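PDB 6BO0: MdbA protein from Corynebacterium matruchotii ATCC 14266, which probably acts as a thiol-disulfide oxidoreductase of the DsbA family, introducing disulfide bonds into proteins outside the cytoplasm. Local coordinates for residues A[58-61]-A[62-65]; A[96-99]-A[100-104]; A[110-113]-A[114-118]; A[140-143]-A[144-147]. All coordinates share one frame; numbering follows the deposited sequence.

All four contacts lie within single helices or at a helix start, but their surroundings differ. Interaction 1 is on helix 51-68 of the thioredoxin fold; interactions 2, 3 and 4 belong to the helices inserted between strands 72-78 and 181-184. Interactions 2 and 3 are buried, interaction 1 is partly buried, and interaction 4 sits at the surface, its centre about 17 Å from the chain centre. Asp-60 and Arg-113 join interactions 1 and 3 by a salt bridge, whereas Ile-100 and Phe-112 join 2 and 3 by apolar packing. Asp-104 of interaction 2 accepts hydrogen bonds from Lys-142 and Thr-145, tying interaction 4 to it.

Interaction 1 of 4, residues A[58-61]-A[62-65]; sequences ETDA and DMKK
Met-63 lies alongside Asp-60, both side chains leaving the helix in the same direction, and the methyl CE of Met-63 comes to 3.3 Å from Asp-60 OD1. With CG anti to the backbone N (chi1 173°), the thioether first runs extended; its bend at chi3 (76°) then turns the methyl toward the carboxylate. This is the tightly packed flank: Met-63 is buried, also touching Trp-110 and Arg-113 of helix 106-118, and the same OD1 forms a salt bridge with Arg-113 NH1. Lys-64, at the border with Trp-110, forms a salt bridge with Glu-68. The backbone here is regular, with Met-63 N to Thr-59 O and Lys-64 N to Asp-60 O each measuring 2.8 Å.

The other flank is hydrated. Glu-58 O stands 5.8 Å from Asp-62 N, too far for the usual helical bond, and a water takes its place, accepting from Asp-62 N (3.0 Å) and donating to Glu-58 O (3.0 Å). A second water donates to that carbonyl and, at 2.8 Å, to Asp-62 OD2. The stretched turn coincides with a phi of -119° at Thr-59, whose hydroxyl OG1 bonds to Leu-55 O. One side packed against helix 106-118 and one hydrated mark an amphipathic, locally opened alpha helix, here the one whose first turn carries the second cysteine of a Cys-X-X-Cys sequence, the probable redox motif of this thioredoxin fold.

Interaction 2 of 4, residues A[96-99]-A[100-104]; sequences AAYT and IAKDD
Tyr-98 and Lys-102, one helical turn apart, lie side by side and point the same way from helix 89-103, part of the helical insertion that distinguishes DsbA-like proteins from plain thioredoxins. Each has CG anti to its own backbone nitrogen (chi1 175° for Tyr-98, -169° for Lys-102). The lysine stays extended beyond CG, so its chain runs beside the phenol, with CD 3.8 Å from Tyr-98 OH and 4.1 Å from CE2. Both polar ends serve one acceptor: OE2 of Glu-157 is hydrogen-bonded to Tyr-98 OH and forms a salt bridge with Lys-102 NZ. Their common direction is consistent with that shared partner, which connects this flank to helix 155-172.

Ile-100 leaves on a different side. Its CG1 is held beside the backbone N, 3.5 Å from Ala-96 O, and its end packs on Phe-112 and Val-108 of helix 106-118. The small Ala-96 and Ala-97 are buried too; Ala-96 also meets Phe-112, and Ala-97 meets Phe-47. Thr-99 and Asp-103 face helix 143-151 and its surroundings: Thr-99 touches Lys-148 and Ile-149, and Asp-103 OD2 forms a salt bridge with Lys-148 NZ.

The backbone ladder runs to the helix end, through Asp-103 N to Thr-99 O (2.9 Å). Asp-104 then departs from helical angles, yet its N still donates to Ile-100 O at 2.8 Å.

Interaction 3 of 4, residues A[110-113]-A[114-118]; sequences WNFR and TMLMT
Trp-110 O receives the backbone N of Thr-114 at 3.0 Å, and the hydroxyl OG1 of Thr-114 sits at the same distance from this oxygen, although its proton has another acceptor within reach. The torsion chi1 of -61° places that hydroxyl beside its own backbone N, folding it back along the helix. From there OG1 also lies over one face of the Trp-110 indole, 3.9 Å above the plane and offset toward the rim. The indole NE1 itself bonds to Glu-15 OE2.

A turn further on, Thr-114 O accepts from both N and OG1 of Thr-118, the hydroxyl approaching from above the carbonyl plane at 2.8 Å.

On another side of helix 106-118, in the helical insertion of the DsbA-like fold, Phe-112 meets two residues of the next turn. Met-115 is bent at chi2 and chi3, which returns CE over one ring face, 3.9 Å from the Phe-112 centroid and 24° off the normal, a CH-pi contact. Leu-116 crosses the ring at a slant, with CD1 3.5 Å from Phe-112 CE2. This apolar flank continues onto Ala-93 and Ala-97 of helix 89-103 and onto Leu-132, Met-135 and Ala-136 of helix 129-138.

Arg-113, extended from CG to NE, departs from this cluster and carries its buried guanidinium toward helix 51-68 and strand 39-45, where NH2 forms a salt bridge with Glu-45 OE1.

Interaction 4 of 4, residues A[140-143]-A[144-147]; sequences GAKD and ETVK
Ala-141 CB touches two side chains of the helical turn that follows, Thr-145 CG2 at 4.0 Å and Val-146 CG2 also at 4.0 Å. The rotamers decide which branches meet it. Val-146 (chi1 174°) has CG2 beside its backbone N, turned back toward the helix start, where it also lies 3.4 Å from Lys-142 O. In Thr-145 (chi1 -58°) it is CG2 that stands anti to the backbone N and reaches the alanine, while OG1 is turned the other way and bonds to Asp-104 OD2.

Lys-142 slants across Thr-145. Its CB lies near the threonine hydroxyl by its place in the backbone, and the bend at chi3 (-75°) brings CE back to 3.9 Å from OG1. Glu-144 and Lys-147 are folded as well: the glutamate bends at chi2 and the lysine at chi3, bringing Lys-147 NZ to 3.6 Å from Glu-144 OE1 in a salt bridge along the exposed side.

The first helical bonds confirm where the helix starts: Val-146 N donates to Lys-142 O at 3.0 Å, and Lys-147 N to Asp-143 O at 3.1 Å. Lys-142 occupies the N-cap position, and its own N donates to Asp-104 OD2. Just upstream, Gly-140, with positive phi, closes helix 129-138. This is a compact helix-to-helix connection, in which a Schellman motif leads directly into the N-terminus of helix 143-151.

Interaction 1 of 4, residues A[58-61]-A[62-65]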
loop_
_atom_site.group_PDB
_atom_site.type_symbol
_atom_site.label_atom_id
_atom_site.label_comp_id
_atom_site.label_asym_id
_atom_site.label_seq_id
_atom_site.Cartn_x
_atom_site.Cartn_y
_atom_site.Cartn_z
ATOM N N GLU A 58 -10.325 -4.436 -7.722
ATOM C CA GLU A 58 -10.498 -5.638 -8.556
ATOM C C GLU A 58 -9.804 -6.869 -8.011
ATOM O O GLU A 58 -10.273 -7.986 -8.210
ATOM C CB GLU A 58 -9.998 -5.389 -9.984
ATOM C CG GLU A 58 -10.908 -4.488 -10.810
ATOM C CD GLU A 58 -12.350 -4.972 -10.821
ATOM O OE1 GLU A 58 -12.551 -6.186 -11.026
ATOM O OE2 GLU A 58 -13.292 -4.158 -10.628
ATOM N N THR A 59 -8.673 -6.681 -7.345
ATOM C CA THR A 59 -7.808 -7.784 -7.006
ATOM C C THR A 59 -7.574 -8.033 -5.526
ATOM O O THR A 59 -6.964 -9.032 -5.187
ATOM C CB THR A 59 -6.401 -7.600 -7.647
ATOM O OG1 THR A 59 -5.791 -6.392 -7.169
ATOM C CG2 THR A 59 -6.506 -7.590 -9.153
ATOM N N ASP A 60 -7.976 -7.131 -4.646
ATOM C CA ASP A 60 -7.506 -7.244 -3.263
ATOM C C ASP A 60 -7.943 -8.575 -2.612
ATOM O O ASP A 60 -7.149 -9.184 -1.923
ATOM C CB ASP A 60 -7.951 -6.045 -2.413
ATOM C CG ASP A 60 -6.945 -4.795 -2.416
ATOM O OD1 ASP A 60 -5.843 -4.794 -3.007
ATOM O OD2 ASP A 60 -7.281 -3.766 -1.736
ATOM N N ALA A 61 -9.169 -9.020 -2.847
ATOM C CA ALA A 61 -9.636 -10.255 -2.187
ATOM C C ALA A 61 -8.854 -11.478 -2.673
ATOM O O ALA A 61 -8.380 -12.295 -1.865
ATOM C CB ALA A 61 -11.112 -10.471 -2.413
ATOM N N ASP A 62 -8.638 -11.561 -3.995
ATOM C CA ASP A 62 -7.907 -12.683 -4.542
ATOM C C ASP A 62 -6.449 -12.618 -4.095
ATOM O O ASP A 62 -5.839 -13.637 -3.765
ATOM C CB ASP A 62 -8.022 -12.733 -6.061
ATOM C CG ASP A 62 -9.399 -13.189 -6.543
ATOM O OD1 ASP A 62 -10.200 -13.794 -5.770
ATOM O OD2 ASP A 62 -9.664 -12.959 -7.734
ATOM N N MET A 63 -5.898 -11.406 -4.080
ATOM C CA MET A 63 -4.518 -11.213 -3.615
ATOM C C MET A 63 -4.366 -11.676 -2.155
ATOM O O MET A 63 -3.377 -12.338 -1.793
ATOM C CB MET A 63 -4.126 -9.749 -3.805
ATOM C CG MET A 63 -2.785 -9.415 -3.210
ATOM S SD MET A 63 -2.159 -7.798 -3.671
ATOM C CE MET A 63 -3.148 -6.735 -2.660
ATOM N N LYS A 64 -5.286 -11.236 -1.306
ATOM C CA LYS A 64 -5.206 -11.574 0.117
ATOM C C LYS A 64 -5.137 -13.091 0.346
ATOM O O LYS A 64 -4.317 -13.603 1.113
ATOM C CB LYS A 64 -6.397 -11.002 0.843
ATOM C CG LYS A 64 -6.351 -11.136 2.339
ATOM C CD LYS A 64 -7.569 -10.441 2.923
ATOM C CE LYS A 64 -7.694 -10.636 4.404
ATOM N NZ LYS A 64 -8.240 -11.974 4.771
ATOM N N LYS A 65 -5.958 -13.815 -0.386
ATOM C CA LYS A 65 -5.972 -15.261 -0.249
ATOM C C LYS A 65 -4.673 -15.899 -0.729
ATOM O O LYS A 65 -4.134 -16.797 -0.071
ATOM C CB LYS A 65 -7.153 -15.856 -0.989
ATOM C CG LYS A 65 -7.206 -17.382 -0.850
ATOM C CD LYS A 65 -8.557 -17.992 -1.195
ATOM C CE LYS A 65 -8.499 -19.519 -1.227
ATOM N NZ LYS A 65 -8.004 -20.110 0.041
HETATM O O HOH W 1 -10.209 -10.031 -5.993
HETATM O O HOH W 2 -8.733 -10.635 -8.915
#

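Interaction 2 of 4, residues A[96-99]-A[100-104]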
loop_
_atom_site.group_PDB
_atom_site.type_symbol
_atom_site.label_atom_id
_atom_site.label_comp_id
_atom_site.label_asym_id
_atom_site.label_seq_id
_atom_site.Cartn_x
_atom_site.Cartn_y
_atom_site.Cartn_z
ATOM N N ALA A 96 1.860 7.817 5.723
ATOM C CA ALA A 96 1.013 7.230 6.752
ATOM C C ALA A 96 0.944 5.708 6.637
ATOM O O ALA A 96 1.125 5.002 7.629
ATOM C CB ALA A 96 -0.387 7.815 6.685
ATOM N N ALA A 97 0.692 5.207 5.428
ATOM C CA ALA A 97 0.606 3.772 5.236
ATOM C C ALA A 97 1.934 3.079 5.527
ATOM O O ALA A 97 1.957 1.985 6.109
ATOM C CB ALA A 97 0.128 3.450 3.837
ATOM N N TYR A 98 3.045 3.721 5.147
ATOM C CA TYR A 98 4.379 3.173 5.385
ATOM C C TYR A 98 4.677 3.059 6.864
ATOM O O TYR A 98 5.280 2.091 7.326
ATOM C CB TYR A 98 5.432 4.042 4.686
ATOM C CG TYR A 98 6.846 3.642 4.963
ATOM C CD1 TYR A 98 7.431 2.581 4.295
ATOM C CD2 TYR A 98 7.600 4.318 5.918
ATOM C CE1 TYR A 98 8.726 2.182 4.581
ATOM C CE2 TYR A 98 8.887 3.928 6.203
ATOM C CZ TYR A 98 9.446 2.858 5.519
ATOM O OH TYR A 98 10.744 2.487 5.799
ATOM N N THR A 99 4.260 4.060 7.616
ATOM C CA THR A 99 4.455 4.076 9.065
ATOM C C THR A 99 3.755 2.878 9.706
ATOM O O THR A 99 4.312 2.191 10.581
ATOM C CB THR A 99 3.914 5.385 9.670
ATOM O OG1 THR A 99 4.552 6.502 9.057
ATOM C CG2 THR A 99 4.147 5.449 11.164
ATOM N N ILE A 100 2.524 2.616 9.252
ATOM C CA ILE A 100 1.789 1.456 9.747
ATOM C C ILE A 100 2.486 0.149 9.311
ATOM O O ILE A 100 2.629 -0.783 10.103
ATOM C CB ILE A 100 0.327 1.500 9.270
ATOM C CG1 ILE A 100 -0.369 2.759 9.783
ATOM C CG2 ILE A 100 -0.434 0.276 9.658
ATOM C CD1 ILE A 100 -1.715 3.029 9.157
ATOM N N ALA A 101 2.919 0.095 8.059
ATOM C CA ALA A 101 3.608 -1.097 7.567
ATOM C C ALA A 101 4.842 -1.414 8.388
ATOM O O ALA A 101 5.130 -2.589 8.634
ATOM C CB ALA A 101 4.002 -0.928 6.114
ATOM N N LYS A 102 5.597 -0.383 8.741
ATOM C CA LYS A 102 6.867 -0.575 9.417
ATOM C C LYS A 102 6.693 -0.874 10.910
ATOM O O LYS A 102 7.411 -1.717 11.465
ATOM C CB LYS A 102 7.753 0.663 9.227
ATOM C CG LYS A 102 9.193 0.440 9.677
ATOM C CD LYS A 102 10.076 1.639 9.416
ATOM C CE LYS A 102 11.486 1.280 9.811
ATOM N NZ LYS A 102 12.501 2.307 9.536
ATOM N N ASP A 103 5.745 -0.187 11.563
ATOM C CA ASP A 103 5.622 -0.226 13.037
ATOM C C ASP A 103 4.429 -0.944 13.585
ATOM O O ASP A 103 4.327 -1.114 14.809
ATOM C CB ASP A 103 5.434 1.163 13.616
ATOM C CG ASP A 103 6.643 1.973 13.600
ATOM O OD1 ASP A 103 7.645 1.637 12.953
ATOM O OD2 ASP A 103 6.598 3.030 14.284
ATOM N N ASP A 104 3.491 -1.324 12.749
ATOM C CA ASP A 104 2.219 -1.774 13.212
ATOM C C ASP A 104 1.867 -3.116 12.572
ATOM O O ASP A 104 2.736 -3.797 12.035
ATOM C CB ASP A 104 1.159 -0.678 12.996
ATOM C CG ASP A 104 0.138 -0.607 14.123
ATOM O OD1 ASP A 104 -0.645 -1.576 14.280
ATOM O OD2 ASP A 104 0.124 0.401 14.850
#

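Interaction 3 of 4, residues A[110-113]-A[114-118]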
loop_
_atom_site.group_PDB
_atom_site.type_symbol
_atom_site.label_atom_id
_atom_site.label_comp_id
_atom_site.label_asym_id
_atom_site.label_seq_id
_atom_site.Cartn_x
_atom_site.Cartn_y
_atom_site.Cartn_z
ATOM N N TRP A 110 -3.306 -3.474 6.099
ATOM C CA TRP A 110 -4.178 -3.905 5.021
ATOM C C TRP A 110 -5.448 -3.065 4.958
ATOM O O TRP A 110 -5.857 -2.590 3.889
ATOM C CB TRP A 110 -4.525 -5.384 5.226
ATOM C CG TRP A 110 -5.411 -5.926 4.182
ATOM C CD1 TRP A 110 -6.776 -6.006 4.214
ATOM C CD2 TRP A 110 -5.022 -6.414 2.909
ATOM N NE1 TRP A 110 -7.260 -6.530 3.044
ATOM C CE2 TRP A 110 -6.198 -6.793 2.227
ATOM C CE3 TRP A 110 -3.799 -6.587 2.278
ATOM C CZ2 TRP A 110 -6.167 -7.318 0.950
ATOM C CZ3 TRP A 110 -3.785 -7.118 1.008
ATOM C CH2 TRP A 110 -4.953 -7.474 0.371
ATOM N N ASN A 111 -6.080 -2.887 6.109
ATOM C CA ASN A 111 -7.305 -2.109 6.155
ATOM C C ASN A 111 -7.082 -0.624 5.836
ATOM O O ASN A 111 -7.905 0.005 5.165
ATOM C CB ASN A 111 -8.026 -2.291 7.488
ATOM C CG ASN A 111 -8.689 -3.638 7.602
ATOM O OD1 ASN A 111 -9.436 -4.029 6.717
ATOM N ND2 ASN A 111 -8.397 -4.367 8.668
ATOM N N PHE A 112 -5.955 -0.070 6.280
ATOM C CA PHE A 112 -5.628 1.322 5.989
ATOM C C PHE A 112 -5.362 1.519 4.500
ATOM O O PHE A 112 -5.834 2.490 3.906
ATOM C CB PHE A 112 -4.448 1.765 6.840
ATOM C CG PHE A 112 -4.235 3.251 6.879
ATOM C CD1 PHE A 112 -4.940 4.035 7.758
ATOM C CD2 PHE A 112 -3.311 3.862 6.054
ATOM C CE1 PHE A 112 -4.733 5.401 7.826
ATOM C CE2 PHE A 112 -3.069 5.227 6.145
ATOM C CZ PHE A 112 -3.803 5.984 7.025
ATOM N N ARG A 113 -4.631 0.586 3.897
ATOM C CA ARG A 113 -4.384 0.661 2.452
ATOM C C ARG A 113 -5.695 0.587 1.680
ATOM O O ARG A 113 -5.909 1.346 0.727
ATOM C CB ARG A 113 -3.415 -0.438 2.014
ATOM C CG ARG A 113 -3.241 -0.542 0.517
ATOM C CD ARG A 113 -2.194 -1.549 0.110
ATOM N NE ARG A 113 -2.154 -1.705 -1.348
ATOM C CZ ARG A 113 -2.937 -2.512 -2.053
ATOM N NH1 ARG A 113 -3.808 -3.308 -1.465
ATOM N NH2 ARG A 113 -2.861 -2.496 -3.377
ATOM N N THR A 114 -6.559 -0.343 2.061
ATOM C CA THR A 114 -7.866 -0.461 1.414
ATOM C C THR A 114 -8.646 0.844 1.529
ATOM O O THR A 114 -9.239 1.328 0.558
ATOM C CB THR A 114 -8.674 -1.621 1.975
ATOM O OG1 THR A 114 -7.965 -2.841 1.744
ATOM C CG2 THR A 114 -10.067 -1.691 1.332
ATOM N N MET A 115 -8.664 1.408 2.726
ATOM C CA MET A 115 -9.353 2.658 2.945
ATOM C C MET A 115 -8.805 3.763 2.047
ATOM O O MET A 115 -9.555 4.488 1.413
ATOM C CB MET A 115 -9.290 3.009 4.437
ATOM C CG MET A 115 -9.916 4.336 4.817
ATOM S SD MET A 115 -8.935 5.791 4.489
ATOM C CE MET A 115 -7.553 5.552 5.611
ATOM N N LEU A 116 -7.481 3.900 1.992
ATOM C CA LEU A 116 -6.904 4.993 1.194
ATOM C C LEU A 116 -7.268 4.858 -0.270
ATOM O O LEU A 116 -7.545 5.854 -0.948
ATOM C CB LEU A 116 -5.389 5.012 1.316
ATOM C CG LEU A 116 -4.780 5.472 2.654
ATOM C CD1 LEU A 116 -3.283 5.260 2.609
ATOM C CD2 LEU A 116 -5.103 6.909 2.942
ATOM N N MET A 117 -7.236 3.637 -0.797
ATOM C CA MET A 117 -7.583 3.423 -2.197
ATOM C C MET A 117 -9.078 3.606 -2.428
ATOM O O MET A 117 -9.481 4.201 -3.435
ATOM C CB MET A 117 -7.120 2.033 -2.647
ATOM C CG MET A 117 -5.617 1.912 -2.763
ATOM S SD MET A 117 -4.932 3.079 -3.976
ATOM C CE MET A 117 -3.256 2.422 -4.149
ATOM N N THR A 118 -9.908 3.114 -1.516
ATOM C CA THR A 118 -11.358 3.185 -1.722
ATOM C C THR A 118 -11.887 4.609 -1.569
ATOM O O THR A 118 -12.745 5.068 -2.327
ATOM C CB THR A 118 -12.064 2.226 -0.763
ATOM O OG1 THR A 118 -11.568 0.891 -0.954
ATOM C CG2 THR A 118 -13.561 2.249 -0.967
#

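Interaction 4 of 4, residues A[140-143]-A[144-147]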
loop_
_atom_site.group_PDB
_atom_site.type_symbol
_atom_site.label_atom_id
_atom_site.label_comp_id
_atom_site.label_asym_id
_atom_site.label_seq_id
_atom_site.Cartn_x
_atom_site.Cartn_y
_atom_site.Cartn_z
ATOM N N GLY A 140 -7.390 1.008 14.267
ATOM C CA GLY A 140 -6.753 0.128 15.224
ATOM C C GLY A 140 -5.264 0.280 15.424
ATOM O O GLY A 140 -4.661 -0.542 16.110
ATOM N N ALA A 141 -4.651 1.330 14.872
ATOM C CA ALA A 141 -3.202 1.499 15.024
ATOM C C ALA A 141 -2.818 1.736 16.488
ATOM O O ALA A 141 -3.573 2.331 17.254
ATOM C CB ALA A 141 -2.719 2.651 14.167
ATOM N N LYS A 142 -1.601 1.325 16.831
ATOM C CA LYS A 142 -1.015 1.595 18.134
ATOM C C LYS A 142 -0.891 3.096 18.374
ATOM O O LYS A 142 -0.734 3.877 17.430
ATOM C CB LYS A 142 0.374 0.973 18.231
ATOM C CG LYS A 142 0.397 -0.557 18.251
ATOM C CD LYS A 142 1.808 -1.125 18.441
ATOM C CE LYS A 142 2.669 -1.026 17.177
ATOM N NZ LYS A 142 4.049 -1.609 17.282
ATOM N N ASP A 143 -0.905 3.490 19.645
ATOM C CA ASP A 143 -0.764 4.890 20.021
ATOM C C ASP A 143 0.485 5.507 19.411
ATOM O O ASP A 143 0.454 6.640 18.912
ATOM C CB ASP A 143 -0.737 5.014 21.559
ATOM C CG ASP A 143 -1.992 4.505 22.242
ATOM O OD1 ASP A 143 -3.053 4.436 21.617
ATOM O OD2 ASP A 143 -1.897 4.223 23.459
ATOM N N GLU A 144 1.613 4.805 19.489
ATOM C CA GLU A 144 2.863 5.351 18.975
ATOM C C GLU A 144 2.835 5.499 17.448
ATOM O O GLU A 144 3.455 6.419 16.896
ATOM C CB GLU A 144 4.022 4.456 19.419
ATOM C CG GLU A 144 5.392 4.941 19.012
ATOM C CD GLU A 144 5.867 6.220 19.681
ATOM O OE1 GLU A 144 5.166 6.814 20.559
ATOM O OE2 GLU A 144 6.967 6.668 19.292
ATOM N N THR A 145 2.136 4.581 16.781
ATOM C CA THR A 145 2.001 4.673 15.321
ATOM C C THR A 145 1.233 5.929 14.932
ATOM O O THR A 145 1.612 6.641 14.018
ATOM C CB THR A 145 1.318 3.435 14.773
ATOM O OG1 THR A 145 2.082 2.289 15.157
ATOM C CG2 THR A 145 1.121 3.475 13.266
ATOM N N VAL A 146 0.142 6.180 15.637
ATOM C CA VAL A 146 -0.674 7.357 15.402
ATOM C C VAL A 146 0.189 8.619 15.568
ATOM O O VAL A 146 0.147 9.524 14.745
ATOM C CB VAL A 146 -1.896 7.344 16.350
ATOM C CG1 VAL A 146 -2.697 8.636 16.237
ATOM C CG2 VAL A 146 -2.809 6.159 16.044
ATOM N N LYS A 147 0.961 8.665 16.666
ATOM C CA LYS A 147 1.847 9.809 16.885
ATOM C C LYS A 147 2.852 9.975 15.732
ATOM O O LYS A 147 3.073 11.082 15.250
ATOM C CB LYS A 147 2.576 9.634 18.212
ATOM C CG LYS A 147 3.480 10.796 18.579
ATOM C CD LYS A 147 4.434 10.444 19.700
ATOM C CE LYS A 147 3.697 10.259 20.985
ATOM N NZ LYS A 147 4.682 9.997 22.060
#